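Local coordinates for protein salt-tolerant glutaminase (Micrococcus luteus, PDB 3AGD) that probably hydrolyses L-glutamine to L-glutamate and ammonium, as a salt-tolerant member of the glutaminase family, at residues P127-S130 and R131-L135. Sequence-based numbering, arbitrary orientation.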
ATOM      1  N   PRO A 127     -15.627  27.615 -11.432  1.00 25.07           N
ATOM      2  CA  PRO A 127     -14.957  28.850 -11.847  1.00 28.65           C
ATOM      3  C   PRO A 127     -15.556  30.131 -11.284  1.00 31.45           C
ATOM      4  O   PRO A 127     -14.826  31.052 -10.914  1.00 34.11           O
ATOM      5  CB  PRO A 127     -15.080  28.819 -13.372  1.00 31.63           C
ATOM      6  CG  PRO A 127     -15.197  27.360 -13.686  1.00 33.39           C
ATOM      7  CD  PRO A 127     -16.108  26.866 -12.604  1.00 28.69           C
ATOM      8  N   GLU A 128     -16.883  30.186 -11.222  1.00 32.99           N
ATOM      9  CA  GLU A 128     -17.574  31.384 -10.756  1.00 35.54           C
ATOM     10  C   GLU A 128     -18.226  31.293  -9.382  1.00 32.41           C
ATOM     11  O   GLU A 128     -19.061  32.129  -9.050  1.00 34.14           O
ATOM     12  CB  GLU A 128     -18.650  31.775 -11.776  1.00 41.82           C
ATOM     13  CG  GLU A 128     -18.178  31.777 -13.225  1.00 51.44           C
ATOM     14  CD  GLU A 128     -17.139  32.846 -13.507  1.00 61.44           C
ATOM     15  OE1 GLU A 128     -16.601  32.869 -14.635  1.00 64.27           O
ATOM     16  OE2 GLU A 128     -16.863  33.666 -12.605  1.00 65.89           O
ATOM     17  N   ALA A 129     -17.860  30.299  -8.579  1.00 25.68           N
ATOM     18  CA  ALA A 129     -18.475  30.161  -7.264  1.00 24.15           C
ATOM     19  C   ALA A 129     -18.129  31.317  -6.342  1.00 23.26           C
ATOM     20  O   ALA A 129     -17.085  31.950  -6.486  1.00 24.00           O
ATOM     21  CB  ALA A 129     -18.062  28.840  -6.620  1.00 24.67           C
ATOM     22  N   SER A 130     -19.014  31.587  -5.390  1.00 21.41           N
ATOM     23  CA  SER A 130     -18.794  32.668  -4.438  1.00 22.34           C
ATOM     24  C   SER A 130     -18.039  32.164  -3.212  1.00 22.13           C
ATOM     25  O   SER A 130     -17.927  30.956  -2.983  1.00 21.52           O
ATOM     26  CB  SER A 130     -20.130  33.261  -3.986  1.00 19.68           C
ATOM     27  OG  SER A 130     -20.872  32.310  -3.239  1.00 20.80           O
ATOM     28  N   ARG A 131     -17.525  33.107  -2.432  1.00 20.89           N
ATOM     29  CA  ARG A 131     -16.792  32.806  -1.210  1.00 24.04           C
ATOM     30  C   ARG A 131     -17.640  31.919  -0.297  1.00 23.35           C
ATOM     31  O   ARG A 131     -17.157  30.913   0.231  1.00 23.61           O
ATOM     32  CB  ARG A 131     -16.444  34.115  -0.500  1.00 30.90           C
ATOM     33  CG  ARG A 131     -15.862  33.975   0.892  1.00 40.98           C
ATOM     34  CD  ARG A 131     -15.776  35.345   1.544  1.00 43.53           C
ATOM     35  NE  ARG A 131     -17.070  36.028   1.524  1.00 45.54           N
ATOM     36  CZ  ARG A 131     -17.247  37.309   1.842  1.00 46.34           C
ATOM     37  NH1 ARG A 131     -16.211  38.053   2.203  1.00 45.81           N
ATOM     38  NH2 ARG A 131     -18.459  37.850   1.801  1.00 47.84           N
ATOM     39  N   LYS A 132     -18.907  32.288  -0.124  1.00 21.98           N
ATOM     40  CA  LYS A 132     -19.824  31.529   0.732  1.00 23.25           C
ATOM     41  C   LYS A 132     -20.056  30.109   0.254  1.00 21.63           C
ATOM     42  O   LYS A 132     -20.124  29.184   1.061  1.00 23.16           O
ATOM     43  CB  LYS A 132     -21.191  32.207   0.827  1.00 25.49           C
ATOM     44  CG  LYS A 132     -22.138  31.478   1.763  1.00 29.27           C
ATOM     45  CD  LYS A 132     -22.434  32.358   2.957  1.00 40.27           C
ATOM     46  CE  LYS A 132     -23.113  31.613   4.105  1.00 42.70           C
ATOM     47  NZ  LYS A 132     -23.718  30.296   3.742  1.00 41.86           N
ATOM     48  N   GLU A 133     -20.215  29.943  -1.055  1.00 20.90           N
ATOM     49  CA  GLU A 133     -20.441  28.620  -1.618  1.00 23.08           C
ATOM     50  C   GLU A 133     -19.205  27.751  -1.420  1.00 24.29           C
ATOM     51  O   GLU A 133     -19.313  26.550  -1.174  1.00 25.19           O
ATOM     52  CB  GLU A 133     -20.751  28.706  -3.115  1.00 23.92           C
ATOM     53  CG  GLU A 133     -21.985  29.509  -3.476  1.00 23.94           C
ATOM     54  CD  GLU A 133     -22.241  29.512  -4.970  1.00 27.81           C
ATOM     55  OE1 GLU A 133     -23.089  28.730  -5.441  1.00 34.11           O
ATOM     56  OE2 GLU A 133     -21.578  30.288  -5.683  1.00 28.19           O
ATOM     57  N   ARG A 134     -18.026  28.354  -1.534  1.00 23.50           N
ATOM     58  CA  ARG A 134     -16.795  27.595  -1.360  1.00 22.76           C
ATOM     59  C   ARG A 134     -16.637  27.129   0.086  1.00 20.97           C
ATOM     60  O   ARG A 134     -16.239  25.990   0.331  1.00 17.57           O
ATOM     61  CB  ARG A 134     -15.580  28.421  -1.787  1.00 20.63           C
ATOM     62  CG  ARG A 134     -15.536  28.742  -3.284  1.00 23.79           C
ATOM     63  CD  ARG A 134     -14.097  28.710  -3.784  1.00 29.58           C
ATOM     64  NE  ARG A 134     -13.832  29.585  -4.928  1.00 31.99           N
ATOM     65  CZ  ARG A 134     -14.393  29.468  -6.124  1.00 27.91           C
ATOM     66  NH1 ARG A 134     -15.270  28.512  -6.361  1.00 36.64           N
ATOM     67  NH2 ARG A 134     -14.060  30.306  -7.095  1.00 21.69           N
ATOM     68  N   LEU A 135     -16.963  27.993   1.043  1.00 22.22           N
ATOM     69  CA  LEU A 135     -16.852  27.612   2.447  1.00 21.10           C
ATOM     70  C   LEU A 135     -17.870  26.511   2.724  1.00 19.90           C
ATOM     71  O   LEU A 135     -17.542  25.501   3.344  1.00 21.43           O
ATOM     72  CB  LEU A 135     -17.122  28.803   3.373  1.00 23.76           C
ATOM     73  CG  LEU A 135     -16.355  28.809   4.704  1.00 29.33           C
ATOM     74  CD1 LEU A 135     -17.017  29.784   5.658  1.00 26.85           C
ATOM     75  CD2 LEU A 135     -16.318  27.420   5.319  1.00 33.39           C
TER
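Ser130 and Glu133 reach for each other's backbone across the first turn of helix 131-146. The hydroxyl of Ser130 stands between its own backbone N and carbonyl carbon (chi1 66°), and from there OG accepts the N-H of Glu133, with Glu133 N to Ser130 OG at 3.3 Å. In return the Glu133 chain, CG beside its backbone N (chi1 -60°) and extended beyond, runs back over the serine side chain and brings its carboxylate to the loop. Ser130 N donates to Glu133 OE2 at 2.9 Å in a nearly straight bond; the oxygen is met on its anti side, 17° out of the carboxylate plane. Ser130 OG gives the same OE2 a weak second bond of 3.2 Å, and Glu133 CG comes within 3.0 Å of Ser130 OG, a tight approach of the two side chains. This reciprocal pattern is a capping box, with Ser130 as N-cap where the loop after helix 114-123 turns into the helix. The glutamate's negative charge at the helix start would probably be favoured by the helix dipole. A backbone bond of the helical i to i+4 kind joins Arg134 N to Ser130 O at 3.0 Å. Arg134, buried, sends its side chain back along the loop; Ala129 O sits 3.4 Å above one face of its guanidinium, displaced from the centre and too poorly angled for a hydrogen bond. Pro127 O lies in plane near the edge, a loose 4.0 Å from Arg134 NH2. NH1 is hydrogen-bonded to Gly126 O, and the arginine packs against His121 and Gln122 of helix 114-123.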